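Local structure of cobalt-precorrin-5B C(1)-methyltransferase (Archaeoglobus fulgidus, 1SR8) at residues 46-54 and 64-72; 84-92 and 103-111. The protein probably catalyses the S-adenosylmethionine-dependent methylation of C-1 in cobalt-precorrin-5B to form cobalt-precorrin-6A on the anaerobic route to cobalamin. All blocks are in the same frame, centred on the assembly; numbering follows the deposited sequence.

Overall arrangement
Both contacts belong to the mixed six-stranded sheet of the CbiD family region and the helix that lies on it, and their centres are about 10 Å apart. Contact 1 closes first along the chain: helix 44-57 packs on strand 63-68, an outermost strand of the sheet. Strand 76-83 then runs between that edge and contact 2, in which strands 86-90 and 105-111 pair in the interior of the sheet. The same helix bridges the two contacts, with Ala51 O lying 3.2 Å from Ala108 CB and Thr47 CG2 3.5 Å from Phe106 CD2. Segment 46-54 thus spans four neighbouring strands, packing across the sheet from its edge strand to the interior.

Contact 1: 46-54 and 64-72; sequences TTASAAAVA and EKVKVSTPA
Val66 and Val68 of the edge strand rest against the small-residue flank of helix 46-54 in a helix-on-sheet packing: the axes of helix 46-54 and strand 65-68 approach to 8.2 Å, with an angle of 121° between their N-to-C directions. No hydrogen bond crosses the interface; the contact is apolar.

At Val66 the two methyls part along the helix. CG1, set anti to the carbonyl carbon (chi1 -57°), reaches Ala54 and stands 3.6 Å from Ala54 CB, while CG2 lies over the backbone of Ala50, 3.8 Å from Ala50 O. The side chains of Val53 and Val66 lie alongside one another and point opposite ways, CG1 of Val53 coming 3.9 Å from Val66 CB. With an alanine here both methyls would go, and a gap would probably open over Ala50 and Ala54, leaving Val53 less firmly packed.

The bond to CB of Lys67 points away from the helix. Val68 returns to the interface. Its CG1 fits against the Ala50 backbone, 3.7 Å from Ala50 CA, and is met from another direction by Val53 CG2 at 3.8 Å. Ala50 carries nothing beyond CB, which is consistent with so close an approach of the valine to the helix backbone. The second methyl, Val68 CG2, meets Thr46 CG2 at 3.9 Å. Asn142 of helix 133-149 also touches Val68.

Past the strand, Thr70 hydrogen-bonds through OG1 to Val74 O and offers its methyl to Thr46, whose own hydroxyl is held by Gly188 O and Gln138; Thr70 CG2 lies 4.1 Å from Thr46 OG1.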
ATOM      1  N   THR A  46       0.737  -4.213   6.508  1.00 16.74           N
ATOM      2  CA  THR A  46       0.191  -5.548   6.321  1.00 16.20           C
ATOM      3  C   THR A  46       1.167  -6.614   6.807  1.00 16.20           C
ATOM      4  O   THR A  46       0.754  -7.654   7.318  1.00 16.22           O
ATOM      5  CB  THR A  46      -0.132  -5.815   4.854  1.00 17.42           C
ATOM      6  OG1 THR A  46      -1.194  -4.950   4.434  1.00 18.44           O
ATOM      7  CG2 THR A  46      -0.547  -7.266   4.661  1.00 15.44           C
ATOM      8  N   THR A  47       2.459  -6.355   6.644  1.00 16.47           N
ATOM      9  CA  THR A  47       3.479  -7.306   7.072  1.00 17.95           C
ATOM     10  C   THR A  47       3.479  -7.358   8.594  1.00 19.43           C
ATOM     11  O   THR A  47       3.611  -8.430   9.193  1.00 21.25           O
ATOM     12  CB  THR A  47       4.868  -6.899   6.553  1.00 18.25           C
ATOM     13  OG1 THR A  47       4.834  -6.838   5.118  1.00 17.12           O
ATOM     14  CG2 THR A  47       5.922  -7.911   6.990  1.00 15.74           C
ATOM     15  N   ALA A  48       3.303  -6.200   9.220  1.00 19.40           N
ATOM     16  CA  ALA A  48       3.253  -6.133  10.674  1.00 18.94           C
ATOM     17  C   ALA A  48       2.034  -6.914  11.176  1.00 19.81           C
ATOM     18  O   ALA A  48       2.110  -7.653  12.170  1.00 19.08           O
ATOM     19  CB  ALA A  48       3.180  -4.677  11.128  1.00 17.41           C
ATOM     20  N   SER A  49       0.907  -6.754  10.482  1.00 19.64           N
ATOM     21  CA  SER A  49      -0.320  -7.445  10.857  1.00 18.87           C
ATOM     22  C   SER A  49      -0.124  -8.948  10.779  1.00 18.85           C
ATOM     23  O   SER A  49      -0.544  -9.687  11.677  1.00 19.20           O
ATOM     24  CB  SER A  49      -1.470  -7.037   9.935  1.00 19.22           C
ATOM     25  OG  SER A  49      -1.829  -5.687  10.146  1.00 18.97           O
ATOM     26  N   ALA A  50       0.512  -9.397   9.702  1.00 16.92           N
ATOM     27  CA  ALA A  50       0.755 -10.820   9.510  1.00 16.78           C
ATOM     28  C   ALA A  50       1.608 -11.369  10.645  1.00 16.78           C
ATOM     29  O   ALA A  50       1.311 -12.438  11.183  1.00 18.71           O
ATOM     30  CB  ALA A  50       1.433 -11.066   8.165  1.00 15.57           C
ATOM     31  N   ALA A  51       2.656 -10.636  11.017  1.00 16.84           N
ATOM     32  CA  ALA A  51       3.541 -11.067  12.103  1.00 17.07           C
ATOM     33  C   ALA A  51       2.759 -11.221  13.401  1.00 17.58           C
ATOM     34  O   ALA A  51       2.876 -12.231  14.091  1.00 18.85           O
ATOM     35  CB  ALA A  51       4.682 -10.066  12.295  1.00 14.22           C
ATOM     36  N   ALA A  52       1.950 -10.220  13.727  1.00 17.90           N
ATOM     37  CA  ALA A  52       1.150 -10.255  14.948  1.00 16.87           C
ATOM     38  C   ALA A  52       0.181 -11.428  14.957  1.00 17.74           C
ATOM     39  O   ALA A  52       0.099 -12.167  15.937  1.00 18.06           O
ATOM     40  CB  ALA A  52       0.382  -8.954  15.100  1.00 17.48           C
ATOM     41  N   VAL A  53      -0.561 -11.592  13.868  1.00 18.34           N
ATOM     42  CA  VAL A  53      -1.518 -12.685  13.769  1.00 19.83           C
ATOM     43  C   VAL A  53      -0.834 -14.052  13.858  1.00 22.39           C
ATOM     44  O   VAL A  53      -1.336 -14.958  14.522  1.00 24.02           O
ATOM     45  CB  VAL A  53      -2.312 -12.593  12.457  1.00 19.74           C
ATOM     46  CG1 VAL A  53      -3.180 -13.814  12.287  1.00 19.31           C
ATOM     47  CG2 VAL A  53      -3.170 -11.338  12.464  1.00 18.22           C
ATOM     48  N   ALA A  54       0.315 -14.197  13.199  1.00 23.55           N
ATOM     49  CA  ALA A  54       1.045 -15.465  13.217  1.00 23.57           C
ATOM     50  C   ALA A  54       1.593 -15.795  14.609  1.00 24.28           C
ATOM     51  O   ALA A  54       1.608 -16.951  15.022  1.00 25.26           O
ATOM     52  CB  ALA A  54       2.180 -15.429  12.201  1.00 23.69           C
ATOM     53  N   GLU A  64       2.373 -21.365   9.082  1.00 38.14           N
ATOM     54  CA  GLU A  64       3.230 -21.141   7.932  1.00 36.73           C
ATOM     55  C   GLU A  64       2.624 -20.066   7.059  1.00 34.92           C
ATOM     56  O   GLU A  64       3.292 -19.515   6.194  1.00 35.29           O
ATOM     57  CB  GLU A  64       3.378 -22.424   7.125  1.00 39.56           C
ATOM     58  CG  GLU A  64       4.122 -23.524   7.855  1.00 44.14           C
ATOM     59  CD  GLU A  64       4.132 -24.823   7.075  1.00 46.17           C
ATOM     60  OE1 GLU A  64       3.067 -25.484   6.986  1.00 47.52           O
ATOM     61  OE2 GLU A  64       5.209 -25.169   6.544  1.00 48.48           O
ATOM     62  N   LYS A  65       1.345 -19.790   7.289  1.00 34.00           N
ATOM     63  CA  LYS A  65       0.596 -18.771   6.552  1.00 32.64           C
ATOM     64  C   LYS A  65      -0.545 -18.274   7.425  1.00 30.83           C
ATOM     65  O   LYS A  65      -1.091 -19.017   8.241  1.00 29.72           O
ATOM     66  CB  LYS A  65      -0.007 -19.343   5.268  1.00 34.26           C
ATOM     67  CG  LYS A  65       1.002 -19.799   4.239  1.00 40.09           C
ATOM     68  CD  LYS A  65       0.319 -20.558   3.091  1.00 44.11           C
ATOM     69  CE  LYS A  65       1.342 -21.149   2.096  1.00 45.91           C
ATOM     70  NZ  LYS A  65       0.704 -21.981   1.029  1.00 45.89           N
ATOM     71  N   VAL A  66      -0.898 -17.009   7.264  1.00 29.26           N
ATOM     72  CA  VAL A  66      -2.010 -16.442   8.015  1.00 27.93           C
ATOM     73  C   VAL A  66      -2.780 -15.563   7.050  1.00 27.07           C
ATOM     74  O   VAL A  66      -2.268 -15.170   6.002  1.00 26.66           O
ATOM     75  CB  VAL A  66      -1.546 -15.564   9.210  1.00 26.05           C
ATOM     76  CG1 VAL A  66      -0.650 -16.364  10.139  1.00 27.93           C
ATOM     77  CG2 VAL A  66      -0.831 -14.327   8.703  1.00 24.75           C
ATOM     78  N   LYS A  67      -4.021 -15.270   7.395  1.00 26.37           N
ATOM     79  CA  LYS A  67      -4.826 -14.412   6.559  1.00 25.93           C
ATOM     80  C   LYS A  67      -5.049 -13.133   7.351  1.00 24.43           C
ATOM     81  O   LYS A  67      -5.414 -13.180   8.525  1.00 24.90           O
ATOM     82  CB  LYS A  67      -6.155 -15.094   6.245  1.00 27.80           C
ATOM     83  CG  LYS A  67      -7.058 -14.309   5.306  1.00 32.53           C
ATOM     84  CD  LYS A  67      -8.209 -15.172   4.793  1.00 36.83           C
ATOM     85  CE  LYS A  67      -7.693 -16.311   3.895  1.00 41.27           C
ATOM     86  NZ  LYS A  67      -6.769 -17.281   4.589  1.00 42.85           N
ATOM     87  N   VAL A  68      -4.798 -11.990   6.728  1.00 21.39           N
ATOM     88  CA  VAL A  68      -5.005 -10.723   7.411  1.00 21.22           C
ATOM     89  C   VAL A  68      -5.924  -9.810   6.608  1.00 21.18           C
ATOM     90  O   VAL A  68      -5.941  -9.854   5.371  1.00 20.98           O
ATOM     91  CB  VAL A  68      -3.669  -9.991   7.669  1.00 20.91           C
ATOM     92  CG1 VAL A  68      -2.851 -10.750   8.691  1.00 21.00           C
ATOM     93  CG2 VAL A  68      -2.894  -9.863   6.381  1.00 23.11           C
ATOM     94  N   SER A  69      -6.709  -9.005   7.317  1.00 19.19           N
ATOM     95  CA  SER A  69      -7.601  -8.071   6.655  1.00 19.72           C
ATOM     96  C   SER A  69      -6.748  -6.858   6.293  1.00 19.81           C
ATOM     97  O   SER A  69      -5.680  -6.651   6.873  1.00 17.64           O
ATOM     98  CB  SER A  69      -8.750  -7.678   7.588  1.00 21.58           C
ATOM     99  OG  SER A  69      -8.274  -7.150   8.817  1.00 24.01           O
ATOM    100  N   THR A  70      -7.200  -6.077   5.315  1.00 20.70           N
ATOM    101  CA  THR A  70      -6.470  -4.890   4.871  1.00 19.38           C
ATOM    102  C   THR A  70      -7.438  -3.727   4.837  1.00 20.60           C
ATOM    103  O   THR A  70      -8.653  -3.930   4.814  1.00 20.06           O
ATOM    104  CB  THR A  70      -5.902  -5.054   3.444  1.00 18.30           C
ATOM    105  OG1 THR A  70      -6.982  -5.270   2.531  1.00 16.13           O
ATOM    106  CG2 THR A  70      -4.945  -6.236   3.364  1.00 17.65           C
ATOM    107  N   PRO A  71      -6.914  -2.488   4.838  1.00 21.94           N
ATOM    108  CA  PRO A  71      -7.774  -1.303   4.801  1.00 22.75           C
ATOM    109  C   PRO A  71      -8.676  -1.302   3.560  1.00 24.22           C
ATOM    110  O   PRO A  71      -9.811  -0.832   3.616  1.00 24.23           O
ATOM    111  CB  PRO A  71      -6.764  -0.149   4.792  1.00 21.95           C
ATOM    112  CG  PRO A  71      -5.616  -0.705   5.569  1.00 19.51           C
ATOM    113  CD  PRO A  71      -5.500  -2.091   4.984  1.00 20.94           C
ATOM    114  N   ALA A  72      -8.161  -1.833   2.449  1.00 25.14           N
ATOM    115  CA  ALA A  72      -8.899  -1.897   1.187  1.00 25.36           C
ATOM    116  C   ALA A  72     -10.045  -2.893   1.256  1.00 26.41           C
ATOM    117  O   ALA A  72     -10.898  -2.919   0.375  1.00 29.76           O
ATOM    118  CB  ALA A  72      -7.957  -2.264   0.041  1.00 24.40           C
TER

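Contact 2: 84-92 and 103-111; sequences KGFARVRKF and GIIFEAEVC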
ATOM      1  N   LYS A  84       5.464 -20.982  18.575  1.00 38.10           N
ATOM      2  CA  LYS A  84       5.253 -20.699  19.994  1.00 38.44           C
ATOM      3  C   LYS A  84       5.285 -19.230  20.405  1.00 37.71           C
ATOM      4  O   LYS A  84       6.104 -18.833  21.240  1.00 37.82           O
ATOM      5  CB  LYS A  84       6.275 -21.467  20.837  1.00 41.22           C
ATOM      6  CG  LYS A  84       6.196 -22.981  20.699  1.00 43.70           C
ATOM      7  CD  LYS A  84       7.071 -23.676  21.741  1.00 48.01           C
ATOM      8  CE  LYS A  84       8.560 -23.407  21.530  1.00 50.49           C
ATOM      9  NZ  LYS A  84       9.101 -24.072  20.304  1.00 52.30           N
ATOM     10  N   GLY A  85       4.401 -18.424  19.826  1.00 35.71           N
ATOM     11  CA  GLY A  85       4.349 -17.021  20.191  1.00 33.23           C
ATOM     12  C   GLY A  85       5.353 -16.104  19.522  1.00 32.71           C
ATOM     13  O   GLY A  85       5.395 -14.912  19.826  1.00 32.40           O
ATOM     14  N   PHE A  86       6.170 -16.640  18.621  1.00 30.93           N
ATOM     15  CA  PHE A  86       7.149 -15.817  17.925  1.00 29.22           C
ATOM     16  C   PHE A  86       6.919 -15.937  16.430  1.00 29.87           C
ATOM     17  O   PHE A  86       6.638 -17.025  15.928  1.00 30.60           O
ATOM     18  CB  PHE A  86       8.562 -16.280  18.255  1.00 28.80           C
ATOM     19  CG  PHE A  86       9.635 -15.474  17.575  1.00 28.58           C
ATOM     20  CD1 PHE A  86       9.978 -14.213  18.043  1.00 29.14           C
ATOM     21  CD2 PHE A  86      10.286 -15.971  16.450  1.00 27.68           C
ATOM     22  CE1 PHE A  86      10.953 -13.456  17.400  1.00 29.63           C
ATOM     23  CE2 PHE A  86      11.260 -15.224  15.799  1.00 26.82           C
ATOM     24  CZ  PHE A  86      11.595 -13.968  16.272  1.00 27.54           C
ATOM     25  N   ALA A  87       7.026 -14.822  15.715  1.00 29.72           N
ATOM     26  CA  ALA A  87       6.832 -14.836  14.263  1.00 28.75           C
ATOM     27  C   ALA A  87       7.818 -13.928  13.547  1.00 27.99           C
ATOM     28  O   ALA A  87       8.245 -12.906  14.069  1.00 27.61           O
ATOM     29  CB  ALA A  87       5.405 -14.433  13.906  1.00 28.46           C
ATOM     30  N   ARG A  88       8.167 -14.324  12.334  1.00 28.90           N
ATOM     31  CA  ARG A  88       9.109 -13.595  11.504  1.00 28.97           C
ATOM     32  C   ARG A  88       8.452 -13.523  10.127  1.00 28.23           C
ATOM     33  O   ARG A  88       8.109 -14.559   9.551  1.00 27.16           O
ATOM     34  CB  ARG A  88      10.412 -14.389  11.438  1.00 32.22           C
ATOM     35  CG  ARG A  88      11.558 -13.684  10.779  1.00 38.55           C
ATOM     36  CD  ARG A  88      12.776 -14.599  10.666  1.00 42.29           C
ATOM     37  NE  ARG A  88      13.928 -13.884  10.117  1.00 45.79           N
ATOM     38  CZ  ARG A  88      14.658 -12.998  10.794  1.00 46.81           C
ATOM     39  NH1 ARG A  88      14.363 -12.719  12.061  1.00 45.82           N
ATOM     40  NH2 ARG A  88      15.670 -12.371  10.194  1.00 47.35           N
ATOM     41  N   VAL A  89       8.255 -12.314   9.608  1.00 25.87           N
ATOM     42  CA  VAL A  89       7.617 -12.152   8.299  1.00 24.60           C
ATOM     43  C   VAL A  89       8.377 -11.145   7.461  1.00 23.40           C
ATOM     44  O   VAL A  89       8.727 -10.073   7.934  1.00 24.10           O
ATOM     45  CB  VAL A  89       6.160 -11.665   8.435  1.00 25.27           C
ATOM     46  CG1 VAL A  89       5.483 -11.675   7.075  1.00 26.65           C
ATOM     47  CG2 VAL A  89       5.400 -12.543   9.411  1.00 25.80           C
ATOM     48  N   ARG A  90       8.628 -11.489   6.207  1.00 23.35           N
ATOM     49  CA  ARG A  90       9.368 -10.606   5.321  1.00 24.55           C
ATOM     50  C   ARG A  90       8.400  -9.879   4.394  1.00 24.32           C
ATOM     51  O   ARG A  90       7.490 -10.482   3.824  1.00 24.02           O
ATOM     52  CB  ARG A  90      10.373 -11.427   4.493  1.00 26.92           C
ATOM     53  CG  ARG A  90      11.460 -10.622   3.770  1.00 28.75           C
ATOM     54  CD  ARG A  90      12.381 -11.538   2.935  1.00 28.84           C
ATOM     55  NE  ARG A  90      13.182 -12.460   3.743  1.00 26.81           N
ATOM     56  CZ  ARG A  90      14.253 -12.107   4.447  1.00 29.29           C
ATOM     57  NH1 ARG A  90      14.670 -10.849   4.451  1.00 30.47           N
ATOM     58  NH2 ARG A  90      14.913 -13.012   5.162  1.00 30.79           N
ATOM     59  N   LYS A  91       8.586  -8.574   4.261  1.00 23.18           N
ATOM     60  CA  LYS A  91       7.742  -7.791   3.375  1.00 23.73           C
ATOM     61  C   LYS A  91       8.198  -7.980   1.932  1.00 23.84           C
ATOM     62  O   LYS A  91       9.403  -8.063   1.659  1.00 25.04           O
ATOM     63  CB  LYS A  91       7.839  -6.303   3.703  1.00 21.95           C
ATOM     64  CG  LYS A  91       7.402  -5.441   2.533  1.00 21.35           C
ATOM     65  CD  LYS A  91       7.513  -3.966   2.791  1.00 19.78           C
ATOM     66  CE  LYS A  91       7.204  -3.217   1.503  1.00 19.34           C
ATOM     67  NZ  LYS A  91       7.303  -1.746   1.645  1.00 20.26           N
ATOM     68  N   PHE A  92       7.244  -8.056   1.010  1.00 23.55           N
ATOM     69  CA  PHE A  92       7.589  -8.165  -0.403  1.00 21.71           C
ATOM     70  C   PHE A  92       6.901  -7.030  -1.136  1.00 21.14           C
ATOM     71  O   PHE A  92       5.766  -6.676  -0.816  1.00 20.02           O
ATOM     72  CB  PHE A  92       7.197  -9.533  -0.981  1.00 21.84           C
ATOM     73  CG  PHE A  92       5.728  -9.840  -0.942  1.00 24.26           C
ATOM     74  CD1 PHE A  92       4.874  -9.358  -1.929  1.00 24.19           C
ATOM     75  CD2 PHE A  92       5.208 -10.675   0.047  1.00 24.98           C
ATOM     76  CE1 PHE A  92       3.522  -9.706  -1.941  1.00 26.67           C
ATOM     77  CE2 PHE A  92       3.859 -11.031   0.048  1.00 28.69           C
ATOM     78  CZ  PHE A  92       3.009 -10.545  -0.953  1.00 27.22           C
ATOM     79  N   GLY A 103      11.704  -6.845   1.214  1.00 24.48           N
ATOM     80  CA  GLY A 103      12.525  -7.844   1.883  1.00 25.85           C
ATOM     81  C   GLY A 103      12.854  -7.591   3.350  1.00 27.14           C
ATOM     82  O   GLY A 103      13.521  -8.409   3.982  1.00 27.85           O
ATOM     83  N   ILE A 104      12.388  -6.476   3.913  1.00 27.36           N
ATOM     84  CA  ILE A 104      12.669  -6.176   5.314  1.00 25.50           C
ATOM     85  C   ILE A 104      11.892  -7.109   6.257  1.00 26.00           C
ATOM     86  O   ILE A 104      10.714  -7.393   6.041  1.00 24.45           O
ATOM     87  CB  ILE A 104      12.346  -4.698   5.633  1.00 24.77           C
ATOM     88  CG1 ILE A 104      13.252  -4.212   6.762  1.00 24.13           C
ATOM     89  CG2 ILE A 104      10.882  -4.542   6.023  1.00 23.74           C
ATOM     90  CD1 ILE A 104      13.364  -2.719   6.845  1.00 24.30           C
ATOM     91  N   ILE A 105      12.559  -7.593   7.300  1.00 25.37           N
ATOM     92  CA  ILE A 105      11.924  -8.500   8.245  1.00 25.01           C
ATOM     93  C   ILE A 105      11.161  -7.830   9.381  1.00 24.93           C
ATOM     94  O   ILE A 105      11.620  -6.856   9.979  1.00 23.65           O
ATOM     95  CB  ILE A 105      12.955  -9.448   8.890  1.00 25.41           C
ATOM     96  CG1 ILE A 105      13.477 -10.448   7.857  1.00 26.00           C
ATOM     97  CG2 ILE A 105      12.324 -10.184  10.058  1.00 24.84           C
ATOM     98  CD1 ILE A 105      12.449 -11.456   7.416  1.00 26.57           C
ATOM     99  N   PHE A 106       9.990  -8.386   9.672  1.00 24.83           N
ATOM    100  CA  PHE A 106       9.139  -7.925  10.765  1.00 25.09           C
ATOM    101  C   PHE A 106       9.038  -9.062  11.769  1.00 24.71           C
ATOM    102  O   PHE A 106       8.762 -10.201  11.395  1.00 25.05           O
ATOM    103  CB  PHE A 106       7.731  -7.577  10.266  1.00 22.92           C
ATOM    104  CG  PHE A 106       7.578  -6.149   9.836  1.00 22.16           C
ATOM    105  CD1 PHE A 106       6.961  -5.225  10.668  1.00 19.71           C
ATOM    106  CD2 PHE A 106       8.075  -5.721   8.614  1.00 20.89           C
ATOM    107  CE1 PHE A 106       6.845  -3.890  10.285  1.00 20.23           C
ATOM    108  CE2 PHE A 106       7.963  -4.395   8.225  1.00 20.06           C
ATOM    109  CZ  PHE A 106       7.349  -3.479   9.060  1.00 20.52           C
ATOM    110  N   GLU A 107       9.279  -8.762  13.038  1.00 26.26           N
ATOM    111  CA  GLU A 107       9.178  -9.780  14.073  1.00 27.32           C
ATOM    112  C   GLU A 107       8.071  -9.399  15.043  1.00 26.76           C
ATOM    113  O   GLU A 107       7.897  -8.223  15.379  1.00 24.33           O
ATOM    114  CB  GLU A 107      10.491  -9.921  14.848  1.00 28.33           C
ATOM    115  CG  GLU A 107      11.707 -10.224  14.009  1.00 32.11           C
ATOM    116  CD  GLU A 107      12.887 -10.647  14.864  1.00 36.00           C
ATOM    117  OE1 GLU A 107      13.074 -10.062  15.954  1.00 36.87           O
ATOM    118  OE2 GLU A 107      13.632 -11.559  14.444  1.00 37.44           O
ATOM    119  N   ALA A 108       7.326 -10.410  15.481  1.00 27.43           N
ATOM    120  CA  ALA A 108       6.233 -10.225  16.428  1.00 29.24           C
ATOM    121  C   ALA A 108       6.392 -11.230  17.556  1.00 29.78           C
ATOM    122  O   ALA A 108       6.627 -12.423  17.320  1.00 30.10           O
ATOM    123  CB  ALA A 108       4.887 -10.424  15.739  1.00 28.50           C
ATOM    124  N   GLU A 109       6.250 -10.749  18.782  1.00 29.41           N
ATOM    125  CA  GLU A 109       6.392 -11.605  19.947  1.00 31.29           C
ATOM    126  C   GLU A 109       5.210 -11.411  20.888  1.00 28.71           C
ATOM    127  O   GLU A 109       4.882 -10.278  21.226  1.00 27.67           O
ATOM    128  CB  GLU A 109       7.691 -11.250  20.676  1.00 34.35           C
ATOM    129  CG  GLU A 109       7.989 -12.103  21.889  1.00 40.32           C
ATOM    130  CD  GLU A 109       9.028 -13.169  21.604  1.00 44.17           C
ATOM    131  OE1 GLU A 109       8.737 -14.366  21.835  1.00 44.50           O
ATOM    132  OE2 GLU A 109      10.138 -12.799  21.152  1.00 46.12           O
ATOM    133  N   VAL A 110       4.572 -12.508  21.297  1.00 28.62           N
ATOM    134  CA  VAL A 110       3.445 -12.426  22.227  1.00 30.61           C
ATOM    135  C   VAL A 110       4.008 -12.068  23.593  1.00 32.28           C
ATOM    136  O   VAL A 110       5.058 -12.571  23.983  1.00 33.85           O
ATOM    137  CB  VAL A 110       2.666 -13.778  22.371  1.00 29.48           C
ATOM    138  CG1 VAL A 110       2.087 -14.208  21.037  1.00 26.64           C
ATOM    139  CG2 VAL A 110       3.572 -14.853  22.941  1.00 28.98           C
ATOM    140  N   CYS A 111       3.328 -11.189  24.316  1.00 33.38           N
ATOM    141  CA  CYS A 111       3.798 -10.807  25.635  1.00 34.61           C
ATOM    142  C   CYS A 111       2.660 -10.872  26.647  1.00 34.55           C
ATOM    143  O   CYS A 111       1.508 -11.101  26.275  1.00 35.07           O
ATOM    144  CB  CYS A 111       4.454  -9.411  25.595  1.00 35.61           C
ATOM    145  SG  CYS A 111       3.473  -8.002  25.040  1.00 38.10           S
TER
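Backbone hydrogen bonds join Gly85 to Val110, Ala87 to Ala108 and Val89 to Phe106, the last two pairs bonded in both directions. Phe106 N to Val89 O is 2.7 Å. The non-hydrogen-bonded pairs Phe86-Glu109 and Arg88-Glu107 alternate with these rungs, and Arg90-Ile105 follows Val89-Phe106, ahead of the bond from Lys91 N to Ile104 O; CA-H...O contacts add to the ladder at all three. Gly103 N also bonds to Lys91 O.

Polar side-chain contacts occupy the face that carries Phe86, Arg88 and Arg90. Arg88, extended from CG to NE, forms a salt bridge from NH1 to Glu107 OE2 at 2.7 Å; the oxygen lies in the guanidinium plane, but the carboxylate is turned 74° from it. The other oxygen, OE1, forms a salt bridge with Arg120, so this carboxylate is shared between two arginines. Arg90 bends at chi3 (-66°), which folds its guanidinium back so that NH1 makes a 2.7 Å hydrogen bond to Gly103 O, the carbonyl oxygen lying 16° out of the guanidinium plane.

Together the two segments form an antiparallel beta ladder inside the six-stranded mixed sheet, with strand 76-83 next to 86-90 and strand 155-159 next to 105-111.

Methyl groups over guanidinium faces make a further kind of contact, as Ile105 lies between the two arginines. Its CG2 sits over the centre of the Arg88 guanidinium, 3.7 Å from Arg88 CZ, and its CD1 over that of Arg90, 3.5 Å from Arg90 CZ. Elsewhere on this face a ring edge is set against carboxylates: Phe86 CZ is 3.6 Å from Glu107 OE2 and Phe86 CD1 is 3.4 Å from Glu109 OE2. Apolar packing joins Ala87 CB and Ala108 CB, 4.4 Å apart on the face that packs against helix 44-57, where Ala108 touches Ala51.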